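Local coordinates for single-stranded DNA-binding protein (PDB 2FXQ) that binds single-stranded DNA and probably recruits partner proteins during DNA replication, recombination and repair, at residues Ala16-Arg21 and Leu30-Ala35; Gly135-Asp140 and Val153-Ala158. All blocks are in the same frame, centred on the assembly; numbering follows the deposited sequence.

In the fold
Two OB folds in one chain provide two variations on the closure of a beta hairpin. From the N terminus, strand 5-14 runs into the loop that holds 16-21; contact 1 lays this loop along strand 28-41 and closes the short turn of residues 22-29, across which strand 21-22 pairs with strand 28-41. Strand 129-137 of the second fold then pairs antiparallel with 5-14, joining the two halves. Toward the C-terminal part of that strand, contact 2 binds 135-140 to strand 151-160 and closes a longer loop containing strand 144-145. The contacts follow in series, neither nesting nor crossing; the centres of contact 1 and contact 2 are about 32 Å apart. Water spans the backbones in contact 1, whereas direct strand pairing dominates contact 2.

Contact 1 (Ala16-Arg21 and Leu30-Ala35); sequences ARPDMR and LDLNLA
Pro18 and Leu30 meet where a loop without regular structure runs beside a strand in nearly the reverse direction, and the proline side chain carries the apolar part of the contact. From the start of that ring, Pro18 CB lies 3.7 Å from Leu30 CD1 and equally near Leu32 CD2. One atom further, Pro18 CG comes to 3.5 Å from Leu32 CD2, so one edge of the ring rests against methyls of two leucines two residues apart on the strand. Leu30 carries its CG anti to the backbone N (chi1 -169°), which, with chi2 at 66°, brings CD1 up to the loop backbone; this methyl lies 3.6 Å from the backbone N of Met20 and also touches Met20 CG. Leu70 covers Pro18 and Leu32, while Ala63 and Trp66 of helix 61-66 lie against Leu30.

No direct hydrogen bond joins the backbones of the two segments. One water accepts from Asn33 N and donates to Ala16 O at 2.9 Å. A second accepts from Asp31 N and a third from Asp19 N; each can also donate to the facing carbonyl, Asp19 O or Asp31 O respectively, though other acceptors compete for its protons. Arg17 grips Asp19 side-on, NE meeting the syn lone pair of OD1 at 3.0 Å and NH2 forming the salt bridge to OD2. Here the loop, its backbone spanned to the strand by water, belongs to the connection between the first two long strands, 5-14 and 28-41, of an OB fold.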
loop_
_atom_site.group_PDB
_atom_site.type_symbol
_atom_site.label_atom_id
_atom_site.label_comp_id
_atom_site.label_asym_id
_atom_site.label_seq_id
_atom_site.Cartn_x
_atom_site.Cartn_y
_atom_site.Cartn_z
ATOM N N ALA A 16 -23.147 -1.828 -8.435
ATOM C CA ALA A 16 -24.556 -2.013 -8.112
ATOM C C ALA A 16 -24.773 -1.523 -6.718
ATOM O O ALA A 16 -23.836 -1.464 -5.917
ATOM C CB ALA A 16 -24.987 -3.518 -8.230
ATOM N N ARG A 17 -26.016 -1.197 -6.373
ATOM C CA ARG A 17 -26.308 -0.837 -4.992
ATOM C C ARG A 17 -26.185 -2.068 -4.072
ATOM O O ARG A 17 -26.833 -3.074 -4.365
ATOM C CB ARG A 17 -27.745 -0.267 -4.931
ATOM C CG ARG A 17 -28.152 0.380 -3.600
ATOM C CD ARG A 17 -29.665 0.742 -3.553
ATOM N NE ARG A 17 -30.501 -0.456 -3.367
ATOM C CZ ARG A 17 -31.533 -0.793 -4.136
ATOM N NH1 ARG A 17 -31.911 0.016 -5.132
ATOM N NH2 ARG A 17 -32.224 -1.924 -3.887
ATOM N N PRO A 18 -25.357 -2.022 -3.010
ATOM C CA PRO A 18 -25.279 -3.130 -2.047
ATOM C C PRO A 18 -26.535 -3.249 -1.204
ATOM O O PRO A 18 -26.954 -2.217 -0.603
ATOM C CB PRO A 18 -24.108 -2.732 -1.125
ATOM C CG PRO A 18 -23.379 -1.643 -1.794
ATOM C CD PRO A 18 -24.402 -0.945 -2.681
ATOM N N ASP A 19 -27.120 -4.459 -1.145
ATOM C CA ASP A 19 -28.218 -4.678 -0.178
ATOM C C ASP A 19 -27.857 -5.778 0.837
ATOM O O ASP A 19 -27.367 -6.860 0.460
ATOM C CB ASP A 19 -29.520 -5.051 -0.864
ATOM C CG ASP A 19 -30.075 -3.905 -1.754
ATOM O OD1 ASP A 19 -29.893 -2.709 -1.414
ATOM O OD2 ASP A 19 -30.672 -4.120 -2.824
ATOM N N MET A 20 -28.152 -5.498 2.099
ATOM C CA MET A 20 -27.752 -6.428 3.162
ATOM C C MET A 20 -28.487 -7.765 2.978
ATOM O O MET A 20 -29.654 -7.793 2.515
ATOM C CB MET A 20 -27.943 -5.793 4.550
ATOM C CG MET A 20 -26.670 -5.939 5.505
ATOM S SD MET A 20 -26.984 -5.123 7.077
ATOM C CE MET A 20 -27.840 -6.309 7.918
ATOM N N ARG A 21 -27.799 -8.874 3.272
ATOM C CA ARG A 21 -28.404 -10.234 3.328
ATOM C C ARG A 21 -27.977 -10.837 4.689
ATOM O O ARG A 21 -27.217 -10.217 5.449
ATOM C CB ARG A 21 -27.851 -11.105 2.199
ATOM C CG ARG A 21 -28.302 -10.681 0.805
ATOM C CD ARG A 21 -28.228 -11.800 -0.243
ATOM N NE ARG A 21 -29.557 -12.245 -0.703
ATOM C CZ ARG A 21 -29.781 -13.306 -1.490
ATOM N NH1 ARG A 21 -28.779 -14.064 -1.919
ATOM N NH2 ARG A 21 -31.018 -13.614 -1.851
ATOM N N LEU A 30 -22.829 -8.016 3.677
ATOM C CA LEU A 30 -22.981 -6.940 2.697
ATOM C C LEU A 30 -21.921 -7.162 1.620
ATOM O O LEU A 30 -20.741 -7.036 1.883
ATOM C CB LEU A 30 -22.799 -5.571 3.347
ATOM C CG LEU A 30 -23.208 -4.367 2.431
ATOM C CD1 LEU A 30 -24.751 -4.400 2.169
ATOM C CD2 LEU A 30 -22.832 -3.056 3.093
ATOM N N ASP A 31 -22.353 -7.606 0.444
ATOM C CA ASP A 31 -21.432 -7.870 -0.650
ATOM C C ASP A 31 -21.362 -6.664 -1.557
ATOM O O ASP A 31 -22.399 -6.205 -2.012
ATOM C CB ASP A 31 -21.904 -9.074 -1.442
ATOM C CG ASP A 31 -21.563 -10.382 -0.780
ATOM O OD1 ASP A 31 -20.558 -10.484 -0.047
ATOM O OD2 ASP A 31 -22.252 -11.396 -0.947
ATOM N N LEU A 32 -20.154 -6.140 -1.816
ATOM C CA LEU A 32 -19.979 -4.998 -2.720
ATOM C C LEU A 32 -19.345 -5.476 -3.989
ATOM O O LEU A 32 -18.394 -6.278 -3.932
ATOM C CB LEU A 32 -18.976 -4.019 -2.114
ATOM C CG LEU A 32 -19.140 -3.554 -0.658
ATOM C CD1 LEU A 32 -18.201 -2.477 -0.329
ATOM C CD2 LEU A 32 -20.537 -3.100 -0.338
ATOM N N ASN A 33 -19.806 -4.979 -5.134
ATOM C CA ASN A 33 -19.131 -5.303 -6.358
ATOM C C ASN A 33 -18.393 -4.028 -6.796
ATOM O O ASN A 33 -19.037 -2.989 -7.067
ATOM C CB ASN A 33 -20.105 -5.833 -7.426
ATOM C CG ASN A 33 -20.633 -7.219 -7.068
ATOM O OD1 ASN A 33 -19.865 -8.180 -7.044
ATOM N ND2 ASN A 33 -21.925 -7.326 -6.785
ATOM N N LEU A 34 -17.062 -4.088 -6.748
ATOM C CA LEU A 34 -16.228 -2.884 -7.068
ATOM C C LEU A 34 -15.533 -3.003 -8.410
ATOM O O LEU A 34 -15.227 -4.119 -8.876
ATOM C CB LEU A 34 -15.143 -2.598 -6.015
ATOM C CG LEU A 34 -15.667 -2.223 -4.625
ATOM C CD1 LEU A 34 -14.442 -1.994 -3.768
ATOM C CD2 LEU A 34 -16.574 -0.955 -4.607
ATOM N N ALA A 35 -15.325 -1.854 -9.044
ATOM C CA ALA A 35 -14.642 -1.779 -10.337
ATOM C C ALA A 35 -13.629 -0.666 -10.355
ATOM O O ALA A 35 -13.796 0.368 -9.690
ATOM C CB ALA A 35 -15.623 -1.594 -11.470
HETATM O O HOH W 1 -22.335 -3.826 -5.064
HETATM O O HOH W 2 -25.142 -8.377 0.294
HETATM O O HOH W 3 -25.372 -6.571 -2.315
#

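Contact 2 (Gly135-Asp140 and Val153-Ala158); sequences GNLTRD and VRLGLA
Asn136 and Ala158 form a hydrogen-bonded pair in the antiparallel hairpin of the second OB fold, where its first long strand, 129-137, runs antiparallel to the second, 151-160. Asn136 N donates to Ala158 O and Ala158 N returns a bond to Asn136 O, both 2.9 Å long, the latter almost straight at 177°. Beyond the non-hydrogen-bonded pair Leu137-Leu157, Thr138 N reaches Gly156 O at 2.8 Å from well above the carbonyl plane.

Water extends this pattern at both ends. One molecule donates to Asn136 OD1 and to Ala158 O, so that this carbonyl is gripped twice; the side-chain nitrogen ND2 of Asn136 donates to Gly192 O. Another accepts from Gly156 N and donates to Arg139 O, standing in for a direct backbone bond.

Apolar packing divides between the two faces. On the face of Leu137 and Leu157, Leu137 CD2 sits 3.8 Å from Leu155 CB and 4.1 Å from Leu157 CD2, and Leu195 of strand 194-207 packs against all three leucines. On the other face Thr138 CG2 meets the methyl of Ala158.

Charged groups gather beyond Gly156. Arg139, its CG set between the backbone N and the carbonyl carbon (chi1 57°) and its chain extended as far as NE, lays one guanidinium face over Gly156 N. Its salt bridge goes to Glu175 on strand 171-179, a carboxylate that probably helps offset the positive charge of Arg154 alongside. The two guanidinium planes are 45° apart, and Arg139 NH2 stands 3.0 Å from Arg154 NH1, two donors close together without a hydrogen bond.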
loop_
_atom_site.group_PDB
_atom_site.type_symbol
_atom_site.label_atom_id
_atom_site.label_comp_id
_atom_site.label_asym_id
_atom_site.label_seq_id
_atom_site.Cartn_x
_atom_site.Cartn_y
_atom_site.Cartn_z
ATOM N N GLY A 135 4.483 -15.491 2.216
ATOM C CA GLY A 135 4.177 -16.904 2.512
ATOM C C GLY A 135 5.283 -17.809 1.963
ATOM O O GLY A 135 6.433 -17.373 1.879
ATOM N N ASN A 136 4.956 -19.048 1.641
ATOM C CA ASN A 136 5.992 -20.022 1.160
ATOM C C ASN A 136 5.449 -20.703 -0.038
ATOM O O ASN A 136 4.245 -21.002 -0.085
ATOM C CB ASN A 136 6.308 -21.065 2.217
ATOM C CG ASN A 136 7.033 -20.426 3.431
ATOM O OD1 ASN A 136 6.392 -19.909 4.347
ATOM N ND2 ASN A 136 8.349 -20.407 3.379
ATOM N N LEU A 137 6.303 -20.916 -1.037
ATOM C CA LEU A 137 5.826 -21.577 -2.275
ATOM C C LEU A 137 5.326 -23.014 -1.992
ATOM O O LEU A 137 5.957 -23.770 -1.262
ATOM C CB LEU A 137 6.938 -21.577 -3.326
ATOM C CG LEU A 137 7.321 -20.256 -4.013
ATOM C CD1 LEU A 137 8.222 -20.688 -5.154
ATOM C CD2 LEU A 137 6.081 -19.557 -4.586
ATOM N N THR A 138 4.187 -23.404 -2.580
ATOM C CA THR A 138 3.658 -24.767 -2.384
ATOM C C THR A 138 4.186 -25.753 -3.410
ATOM O O THR A 138 3.996 -26.938 -3.252
ATOM C CB THR A 138 2.117 -24.777 -2.415
ATOM O OG1 THR A 138 1.675 -24.166 -3.626
ATOM C CG2 THR A 138 1.547 -23.853 -1.353
ATOM N N ARG A 139 4.854 -25.279 -4.462
ATOM C CA ARG A 139 5.404 -26.150 -5.494
ATOM C C ARG A 139 6.447 -25.379 -6.229
ATOM O O ARG A 139 6.499 -24.165 -6.106
ATOM C CB ARG A 139 4.322 -26.610 -6.477
ATOM C CG ARG A 139 3.618 -25.470 -7.131
ATOM C CD ARG A 139 2.327 -25.897 -7.795
ATOM N NE ARG A 139 1.827 -24.699 -8.447
ATOM C CZ ARG A 139 0.773 -24.004 -8.059
ATOM N NH1 ARG A 139 0.010 -24.412 -7.041
ATOM N NH2 ARG A 139 0.453 -22.920 -8.729
ATOM N N ASP A 140 7.279 -26.062 -6.980
ATOM C CA ASP A 140 8.229 -25.354 -7.851
ATOM C C ASP A 140 7.504 -24.434 -8.848
ATOM O O ASP A 140 6.433 -24.755 -9.338
ATOM C CB ASP A 140 9.095 -26.337 -8.631
ATOM C CG ASP A 140 10.099 -27.018 -7.747
ATOM O OD1 ASP A 140 10.833 -27.902 -8.238
ATOM O OD2 ASP A 140 10.215 -26.714 -6.534
ATOM N N VAL A 153 5.093 -16.778 -15.126
ATOM C CA VAL A 153 5.127 -17.860 -14.166
ATOM C C VAL A 153 3.902 -17.811 -13.238
ATOM O O VAL A 153 3.444 -16.729 -12.873
ATOM C CB VAL A 153 6.445 -17.805 -13.330
ATOM C CG1 VAL A 153 6.454 -16.641 -12.347
ATOM C CG2 VAL A 153 6.646 -19.143 -12.619
ATOM N N ARG A 154 3.421 -18.960 -12.815
ATOM C CA ARG A 154 2.360 -19.016 -11.809
ATOM C C ARG A 154 3.004 -19.534 -10.545
ATOM O O ARG A 154 3.743 -20.536 -10.559
ATOM C CB ARG A 154 1.271 -20.008 -12.281
ATOM C CG ARG A 154 0.105 -20.249 -11.280
ATOM C CD ARG A 154 -1.062 -21.243 -11.786
ATOM N NE ARG A 154 -0.643 -22.083 -12.922
ATOM C CZ ARG A 154 0.158 -23.162 -12.840
ATOM N NH1 ARG A 154 0.627 -23.585 -11.666
ATOM N NH2 ARG A 154 0.500 -23.825 -13.944
ATOM N N LEU A 155 2.732 -18.903 -9.428
ATOM C CA LEU A 155 3.401 -19.331 -8.212
ATOM C C LEU A 155 2.263 -19.690 -7.261
ATOM O O LEU A 155 1.285 -18.931 -7.182
ATOM C CB LEU A 155 4.212 -18.130 -7.632
ATOM C CG LEU A 155 5.306 -17.554 -8.520
ATOM C CD1 LEU A 155 5.991 -16.199 -7.954
ATOM C CD2 LEU A 155 6.385 -18.588 -8.783
ATOM N N GLY A 156 2.390 -20.798 -6.543
ATOM C CA GLY A 156 1.410 -21.121 -5.481
ATOM C C GLY A 156 1.980 -20.750 -4.135
ATOM O O GLY A 156 3.109 -21.138 -3.809
ATOM N N LEU A 157 1.220 -19.988 -3.353
ATOM C CA LEU A 157 1.720 -19.527 -2.075
ATOM C C LEU A 157 0.804 -19.973 -0.939
ATOM O O LEU A 157 -0.441 -19.769 -1.015
ATOM C CB LEU A 157 1.739 -17.974 -2.048
ATOM C CG LEU A 157 2.895 -16.978 -2.063
ATOM C CD1 LEU A 157 2.480 -15.628 -1.323
ATOM C CD2 LEU A 157 4.220 -17.567 -1.566
ATOM N N ALA A 158 1.422 -20.524 0.099
ATOM C CA ALA A 158 0.763 -20.879 1.378
ATOM C C ALA A 158 1.060 -19.726 2.346
ATOM O O ALA A 158 2.239 -19.452 2.646
ATOM C CB ALA A 158 1.378 -22.162 1.941
HETATM O O HOH W 4 3.869 -20.167 4.697
HETATM O O HOH W 5 4.794 -22.259 -7.250
#